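Side-chain contacts in DUF3887 domain-containing protein (Ruminococcus gnavus, PDB 4HYZ), which is of unknown function but belongs to the DUF3887 family, in the NTF2 clan, and probably carries an N-terminal signal sequence in its natural form: residues A[15-18]-A[19-23]; A[30-33]-A[34-38]; A[101-104]-A[105-109]. All coordinates share one frame; numbering follows the deposited sequence. Where two conformers were deposited one is given.

Contact 1: A[15-18]-A[19-23]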
loop_
_atom_site.group_PDB
_atom_site.type_symbol
_atom_site.label_atom_id
_atom_site.label_comp_id
_atom_site.label_asym_id
_atom_site.label_seq_id
_atom_site.Cartn_x
_atom_site.Cartn_y
_atom_site.Cartn_z
ATOM N N THR A 15 -18.504 1.192 -5.382
ATOM C CA THR A 15 -19.569 0.850 -4.430
ATOM C C THR A 15 -19.220 1.404 -3.049
ATOM O O THR A 15 -20.084 1.959 -2.377
ATOM C CB THR A 15 -19.754 -0.673 -4.377
ATOM O OG1 THR A 15 -20.072 -1.087 -5.680
ATOM C CG2 THR A 15 -20.890 -1.120 -3.444
ATOM N N VAL A 16 -17.959 1.232 -2.632
ATOM C CA VAL A 16 -17.513 1.672 -1.318
ATOM C C VAL A 16 -17.546 3.195 -1.237
ATOM O O VAL A 16 -18.082 3.699 -0.256
ATOM C CB VAL A 16 -16.130 1.100 -0.949
ATOM C CG1 VAL A 16 -15.559 1.766 0.329
ATOM C CG2 VAL A 16 -16.239 -0.416 -0.774
ATOM N N ARG A 17 -17.015 3.909 -2.255
ATOM C CA ARG A 17 -17.016 5.373 -2.274
ATOM C C ARG A 17 -18.456 5.896 -2.218
ATOM O O ARG A 17 -18.741 6.778 -1.435
ATOM C CB ARG A 17 -16.275 5.923 -3.515
ATOM C CG ARG A 17 -16.276 7.465 -3.626
ATOM C CD ARG A 17 -15.585 7.978 -4.881
ATOM N NE ARG A 17 -15.978 9.357 -5.217
ATOM C CZ ARG A 17 -16.871 9.680 -6.150
ATOM N NH1 ARG A 17 -17.497 8.734 -6.835
ATOM N NH2 ARG A 17 -17.168 10.955 -6.381
ATOM N N LYS A 18 -19.363 5.325 -3.031
ATOM C CA LYS A 18 -20.747 5.737 -3.108
ATOM C C LYS A 18 -21.447 5.549 -1.746
ATOM O O LYS A 18 -22.123 6.491 -1.288
ATOM C CB LYS A 18 -21.485 5.027 -4.256
ATOM C CG LYS A 18 -22.927 5.496 -4.439
ATOM C CD LYS A 18 -23.673 4.662 -5.474
ATOM C CE LYS A 18 -25.045 5.228 -5.819
ATOM N NZ LYS A 18 -26.110 4.737 -4.894
ATOM N N GLN A 19 -21.237 4.393 -1.081
ATOM C CA GLN A 19 -21.842 4.127 0.232
ATOM C C GLN A 19 -21.270 5.028 1.314
ATOM O O GLN A 19 -22.022 5.449 2.185
ATOM C CB GLN A 19 -21.680 2.652 0.646
ATOM C CG GLN A 19 -22.555 2.279 1.855
ATOM C CD GLN A 19 -24.023 2.325 1.520
ATOM O OE1 GLN A 19 -24.502 1.538 0.711
ATOM N NE2 GLN A 19 -24.741 3.328 2.024
ATOM N N ALA A 20 -19.942 5.315 1.265
ATOM C CA ALA A 20 -19.274 6.169 2.249
ATOM C C ALA A 20 -19.829 7.601 2.155
ATOM O O ALA A 20 -20.094 8.233 3.173
ATOM C CB ALA A 20 -17.758 6.163 2.022
HETATM N N MSE A 21 -20.026 8.098 0.928
HETATM C CA MSE A 21 -20.587 9.445 0.739
HETATM C C MSE A 21 -22.023 9.525 1.283
HETATM O O MSE A 21 -22.378 10.496 1.972
HETATM C CB MSE A 21 -20.544 9.843 -0.731
HETATM C CG MSE A 21 -19.116 10.043 -1.235
HETATM SE SE MSE A 21 -19.147 10.771 -3.026
HETATM C CE MSE A 21 -19.752 9.190 -4.033
ATOM N N GLU A 22 -22.824 8.481 1.029
ATOM C CA GLU A 22 -24.213 8.412 1.544
ATOM C C GLU A 22 -24.230 8.312 3.056
ATOM O O GLU A 22 -24.992 8.999 3.698
ATOM C CB GLU A 22 -24.938 7.209 0.952
ATOM C CG GLU A 22 -25.398 7.476 -0.456
ATOM C CD GLU A 22 -25.715 6.259 -1.287
ATOM O OE1 GLU A 22 -25.410 5.125 -0.854
ATOM O OE2 GLU A 22 -26.195 6.455 -2.423
ATOM N N ASP A 23 -23.359 7.472 3.627
ATOM C CA ASP A 23 -23.292 7.268 5.070
ATOM C C ASP A 23 -22.787 8.519 5.805
ATOM O O ASP A 23 -23.227 8.775 6.924
ATOM C CB ASP A 23 -22.444 6.028 5.392
ATOM C CG ASP A 23 -23.139 4.736 4.977
ATOM O OD1 ASP A 23 -24.336 4.795 4.573
ATOM O OD2 ASP A 23 -22.490 3.675 5.022
HETATM O O HOH W 1 -25.263 3.047 -2.374
#

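Contact 2: A[30-33]-A[34-38]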
loop_
_atom_site.group_PDB
_atom_site.type_symbol
_atom_site.label_atom_id
_atom_site.label_comp_id
_atom_site.label_asym_id
_atom_site.label_seq_id
_atom_site.Cartn_x
_atom_site.Cartn_y
_atom_site.Cartn_z
ATOM N N LYS A 30 -27.971 14.514 11.335
ATOM C CA LYS A 30 -28.224 14.581 12.794
ATOM C C LYS A 30 -29.337 13.596 13.207
ATOM O O LYS A 30 -29.756 13.598 14.364
ATOM C CB LYS A 30 -28.528 16.019 13.306
ATOM C CG LYS A 30 -27.476 17.058 12.909
ATOM C CD LYS A 30 -27.702 18.414 13.563
ATOM C CE LYS A 30 -26.938 19.475 12.805
ATOM N NZ LYS A 30 -27.016 20.820 13.441
ATOM N N ASP A 31 -29.778 12.725 12.280
ATOM C CA ASP A 31 -30.782 11.690 12.550
ATOM C C ASP A 31 -30.042 10.446 13.065
ATOM O O ASP A 31 -29.558 9.631 12.270
ATOM C CB ASP A 31 -31.614 11.391 11.283
ATOM C CG ASP A 31 -32.779 10.449 11.468
ATOM O OD1 ASP A 31 -32.752 9.646 12.420
ATOM O OD2 ASP A 31 -33.697 10.481 10.644
ATOM N N TYR A 32 -29.947 10.324 14.401
ATOM C CA TYR A 32 -29.252 9.237 15.087
ATOM C C TYR A 32 -29.758 7.840 14.668
ATOM O O TYR A 32 -28.944 6.958 14.402
ATOM C CB TYR A 32 -29.357 9.397 16.621
ATOM C CG TYR A 32 -28.825 8.203 17.379
ATOM C CD1 TYR A 32 -27.502 7.790 17.232
ATOM C CD2 TYR A 32 -29.658 7.441 18.187
ATOM C CE1 TYR A 32 -27.020 6.654 17.880
ATOM C CE2 TYR A 32 -29.181 6.321 18.866
ATOM C CZ TYR A 32 -27.866 5.919 18.696
ATOM O OH TYR A 32 -27.406 4.813 19.360
ATOM N N GLU A 33 -31.086 7.640 14.646
ATOM C CA GLU A 33 -31.679 6.351 14.308
ATOM C C GLU A 33 -31.390 5.936 12.854
ATOM O O GLU A 33 -31.154 4.742 12.635
ATOM C CB GLU A 33 -33.198 6.323 14.613
ATOM C CG GLU A 33 -33.516 6.455 16.106
ATOM C CD GLU A 33 -33.011 5.384 17.067
ATOM O OE1 GLU A 33 -32.691 4.262 16.613
ATOM O OE2 GLU A 33 -32.990 5.653 18.289
ATOM N N SER A 34 -31.344 6.901 11.879
ATOM C CA SER A 34 -31.007 6.548 10.492
ATOM C C SER A 34 -29.547 6.156 10.399
ATOM O O SER A 34 -29.223 5.198 9.706
ATOM C CB SER A 34 -31.309 7.674 9.527
ATOM O OG SER A 34 -32.710 7.876 9.493
ATOM N N TRP A 35 -28.675 6.877 11.139
ATOM C CA TRP A 35 -27.243 6.618 11.152
ATOM C C TRP A 35 -26.986 5.266 11.781
ATOM O O TRP A 35 -26.299 4.452 11.167
ATOM C CB TRP A 35 -26.496 7.747 11.872
ATOM C CG TRP A 35 -25.013 7.525 11.999
ATOM C CD1 TRP A 35 -24.062 7.713 11.036
ATOM C CD2 TRP A 35 -24.311 7.112 13.182
ATOM N NE1 TRP A 35 -22.813 7.455 11.550
ATOM C CE2 TRP A 35 -22.934 7.103 12.871
ATOM C CE3 TRP A 35 -24.716 6.755 14.481
ATOM C CZ2 TRP A 35 -21.956 6.753 13.809
ATOM C CZ3 TRP A 35 -23.745 6.435 15.415
ATOM C CH2 TRP A 35 -22.387 6.426 15.076
ATOM N N LYS A 36 -27.615 4.980 12.942
ATOM C CA LYS A 36 -27.501 3.678 13.630
ATOM C C LYS A 36 -27.920 2.509 12.701
ATOM O O LYS A 36 -27.251 1.478 12.684
ATOM C CB LYS A 36 -28.358 3.679 14.900
ATOM C CG LYS A 36 -28.246 2.422 15.762
ATOM C CD LYS A 36 -28.783 2.645 17.191
ATOM C CE LYS A 36 -30.253 2.349 17.343
ATOM N NZ LYS A 36 -30.554 0.892 17.345
ATOM N N SER A 37 -28.992 2.692 11.916
ATOM C CA SER A 37 -29.552 1.685 11.009
ATOM C C SER A 37 -28.573 1.291 9.881
ATOM O O SER A 37 -28.791 0.264 9.228
ATOM C CB SER A 37 -30.874 2.169 10.408
ATOM O OG SER A 37 -30.656 3.031 9.297
ATOM N N ARG A 38 -27.512 2.099 9.653
ATOM C CA ARG A 38 -26.520 1.827 8.607
ATOM C C ARG A 38 -25.405 0.860 9.098
ATOM O O ARG A 38 -24.611 0.381 8.295
ATOM C CB ARG A 38 -25.958 3.145 8.058
ATOM C CG ARG A 38 -26.953 3.865 7.109
ATOM C CD ARG A 38 -27.202 3.065 5.818
ATOM N NE ARG A 38 -25.908 2.672 5.248
ATOM C CZ ARG A 38 -25.447 1.436 5.089
ATOM N NH1 ARG A 38 -26.254 0.387 5.235
ATOM N NH2 ARG A 38 -24.200 1.239 4.704
#

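Contact 3: A[101-104]-A[105-109]. With SO4 (sulfate ion), chain D.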
loop_
_atom_site.group_PDB
_atom_site.type_symbol
_atom_site.label_atom_id
_atom_site.label_comp_id
_atom_site.label_asym_id
_atom_site.label_seq_id
_atom_site.Cartn_x
_atom_site.Cartn_y
_atom_site.Cartn_z
ATOM N N LEU A 101 -14.175 4.884 7.443
ATOM C CA LEU A 101 -15.342 4.015 7.461
ATOM C C LEU A 101 -14.937 2.631 7.065
ATOM O O LEU A 101 -14.101 2.469 6.178
ATOM C CB LEU A 101 -16.436 4.538 6.486
ATOM C CG LEU A 101 -17.373 5.636 6.993
ATOM C CD1 LEU A 101 -16.634 6.945 7.248
ATOM C CD2 LEU A 101 -18.461 5.917 5.983
ATOM N N ALA A 102 -15.541 1.627 7.690
ATOM C CA ALA A 102 -15.285 0.234 7.360
ATOM C C ALA A 102 -16.603 -0.486 7.220
ATOM O O ALA A 102 -17.555 -0.187 7.939
ATOM C CB ALA A 102 -14.389 -0.425 8.412
ATOM N N TYR A 103 -16.652 -1.435 6.294
ATOM C CA TYR A 103 -17.847 -2.186 5.952
ATOM C C TYR A 103 -17.635 -3.665 6.003
ATOM O O TYR A 103 -16.543 -4.158 5.688
ATOM C CB TYR A 103 -18.269 -1.828 4.495
ATOM C CG TYR A 103 -18.734 -0.393 4.344
ATOM C CD1 TYR A 103 -20.031 -0.020 4.691
ATOM C CD2 TYR A 103 -17.866 0.603 3.883
ATOM C CE1 TYR A 103 -20.470 1.298 4.548
ATOM C CE2 TYR A 103 -18.300 1.921 3.718
ATOM C CZ TYR A 103 -19.601 2.265 4.069
ATOM O OH TYR A 103 -20.048 3.558 3.974
ATOM N N ASP A 104 -18.725 -4.390 6.261
ATOM C CA ASP A 104 -18.701 -5.829 6.077
ATOM C C ASP A 104 -19.088 -6.073 4.592
ATOM O O ASP A 104 -19.393 -5.102 3.857
ATOM C CB ASP A 104 -19.599 -6.557 7.100
ATOM C CG ASP A 104 -21.099 -6.347 7.000
ATOM O OD1 ASP A 104 -21.554 -5.637 6.065
ATOM O OD2 ASP A 104 -21.821 -6.950 7.793
ATOM N N GLU A 105 -19.069 -7.337 4.139
ATOM C CA GLU A 105 -19.354 -7.644 2.733
ATOM C C GLU A 105 -20.791 -7.262 2.327
ATOM O O GLU A 105 -21.023 -7.023 1.136
ATOM C CB GLU A 105 -19.087 -9.131 2.422
ATOM C CG GLU A 105 -17.601 -9.477 2.378
ATOM C CD GLU A 105 -16.860 -9.247 1.072
ATOM O OE1 GLU A 105 -17.463 -8.682 0.132
ATOM O OE2 GLU A 105 -15.653 -9.585 1.006
ATOM N N ASP A 106 -21.739 -7.192 3.303
ATOM C CA ASP A 106 -23.127 -6.765 3.034
ATOM C C ASP A 106 -23.233 -5.248 2.916
ATOM O O ASP A 106 -24.330 -4.725 2.754
ATOM C CB ASP A 106 -24.101 -7.291 4.099
ATOM C CG ASP A 106 -24.329 -8.788 4.014
ATOM O OD1 ASP A 106 -23.916 -9.397 3.003
ATOM O OD2 ASP A 106 -24.925 -9.350 4.952
HETATM N N MSE A 107 -22.094 -4.533 3.025
HETATM C CA MSE A 107 -21.995 -3.068 2.856
HETATM C C MSE A 107 -22.716 -2.293 3.961
HETATM O O MSE A 107 -23.224 -1.165 3.752
HETATM C CB MSE A 107 -22.442 -2.627 1.440
HETATM C CG MSE A 107 -21.392 -3.012 0.359
HETATM SE SE MSE A 107 -19.607 -2.292 0.715
HETATM C CE MSE A 107 -19.976 -0.384 0.833
ATOM N N ASN A 108 -22.655 -2.864 5.174
ATOM C CA ASN A 108 -23.161 -2.179 6.373
ATOM C C ASN A 108 -21.949 -1.775 7.206
ATOM O O ASN A 108 -20.947 -2.455 7.157
ATOM C CB ASN A 108 -24.124 -3.059 7.124
ATOM C CG ASN A 108 -25.338 -3.362 6.289
ATOM O OD1 ASN A 108 -25.943 -2.483 5.683
ATOM N ND2 ASN A 108 -25.745 -4.606 6.261
ATOM N N LEU A 109 -22.013 -0.667 7.923
ATOM C CA LEU A 109 -20.861 -0.185 8.695
ATOM C C LEU A 109 -20.456 -1.089 9.860
ATOM O O LEU A 109 -21.301 -1.619 10.580
ATOM C CB LEU A 109 -21.136 1.219 9.257
ATOM C CG LEU A 109 -21.291 2.358 8.246
ATOM C CD1 LEU A 109 -21.975 3.575 8.923
ATOM C CD2 LEU A 109 -19.933 2.753 7.644
HETATM S S SO4 D . -25.311 -7.458 8.183
HETATM O O1 SO4 D . -24.615 -8.558 8.837
HETATM O O2 SO4 D . -26.064 -8.007 7.049
HETATM O O3 SO4 D . -26.229 -6.763 9.182
HETATM O O4 SO4 D . -24.359 -6.523 7.648
#

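Contact 1: A[15-18]-A[19-23]
Lys18 and Glu22, one helical turn apart, are joined by a salt bridge of 3.0 Å from Lys18 NZ to Glu22 OE2. The ammonium reaches the syn side of that oxygen, 16° out of the carboxylate plane, because the lysine chain runs extended as far as CE and then bends at its last torsion (chi4 -87°). A water closes a ring beside the bridge, accepting from Lys18 NZ and donating to Glu22 OE1 at 2.6 Å. In one of two conformers of Arg17, and so to be read with caution, the selenomethionine Met21 puts CE over the centre of the guanidinium, 3.6 Å from Arg17 CZ. Both pairs are i to i+4 neighbours on helix 13-28, which lies across the concave side of a curved antiparallel sheet, as in NTF2-like folds. Small or branched apolar residues suit the face toward the sheet: Val16 and Ala20 both meet Val86 of strand 81-92. Beneath the side chains, the backbone sets the spacing, with Met21 N bonded to Arg17 O at 3.0 Å. Gln19 NE2 donates at 3.0 Å to Asp23 OD1, approaching from above the carboxylate plane, while Arg38 and Tyr103 engage the same carboxylate.

Contact 2: A[30-33]-A[34-38]
Tyr32 packs against both Trp35 and Lys36, and this is the close-fitting side of the short helix 32-36. The two aromatic rings meet obliquely, with Tyr32 CD1 4.0 Å from Trp35 CE3, while Lys36 CB sits over one face of the tyrosine ring. Farther out, Lys36 CD comes within 3.4 Å of Tyr32 OH, so the lysine's methylenes serve as apolar cover before the chain bends at its last two torsions and carries the amine off. Large flat side chains suit this inner side: Trp35 stacks on Tyr52 and meets Phe39 and Phe112 edge-to-face, tying the helix into the aromatic interior of the domain. Asp31 is the N-cap of the helix. With its CG anti to the backbone N (chi1 -174°), OD1 takes the N-H of Ser34 at 3.1 Å from well above the carboxylate plane, 64° out of it, and aspartate is apt here because its short side chain can bring an oxygen to an amide of the first turn. The outer side is held more loosely. Glu33 and Lys36 lie alongside each other, pointing the same way, but their charged atoms, Glu33 OE1 and Lys36 NZ, remain 4.1 Å apart, beyond a salt bridge; the acid instead meets the chain at Lys36 CE, 3.2 Å from Glu33 OE1. Ser37 OG donates to Ser34 O at 2.6 Å, the hydroxyl folding back on a carbonyl three residues earlier.

Contact 3: A[101-104]-A[105-109]
Tyr103 receives the methyl of the selenomethionine Met107 over one face of its ring, a CH-pi contact in which Met107 CE stands 3.7 Å from the ring centroid and only 10° off the normal. The selenium itself lies obliquely to the ring, a Met-aromatic contact made possible by the bends at the second and third torsions of Met107. Leu109 runs alongside the tyrosine in the same direction, its CD2 3.5 Å from Tyr103 CE1, and the same methyl meets Leu101 CD2 at 3.9 Å. Without the ring, as with an alanine here, the methyls of Met107 and Leu109 would probably face a gap, and Asp23 would lose the hydroxyl that pairs with it. These side chains bracket a hairpin connection from strand 95-103 to strand 109-113, in which Tyr103 and Leu109 form a non-hydrogen-bonded antiparallel pair and Asp104 to Met107 make a type I turn. Positive phi at Met107 helps turn the chain back. The side chain of Asp104 closes the loop: with CG between the backbone N and carbonyl carbon (chi1 67°), OD1 accepts from Asn108 N at 3.1 Å, while Asp104 N bonds to Asn108 O. At the polar edge a sulfate, probably from the crystallisation liquor, takes a nearly straight bond from Asn108 ND2 to its O4 at 2.7 Å. Asp104 OD2 lies 2.6 Å from this O4 and Asp106 OD2 2.7 Å from sulfate O2; at each approach an acid group probably carries a proton, since otherwise two negative groups would face each other.

Overall arrangement
Contact 1 and contact 3 lie closest, their centres about 10 Å apart, and helix 13-28 is joined to the end of strand 95-103 by a probable hydrogen bond of 2.7 Å between Asp23 OD2 and Tyr103 OH. Contact 2, about 15 Å from either centre, is tied to both by Arg38: its NE forms a 2.7 Å salt bridge with Asp23 OD1, and its NH2 lies 2.8 Å from Met107 O, a probable hydrogen bond. One aspartate thus serves the arginine and the tyrosine together. The backbones of contacts 2 and 3 are also joined by a probable hydrogen bond, Leu109 N to Arg38 O, 2.8 Å. The sulfate sits at the outer edge of contact 3, where Lys41 N also binds it.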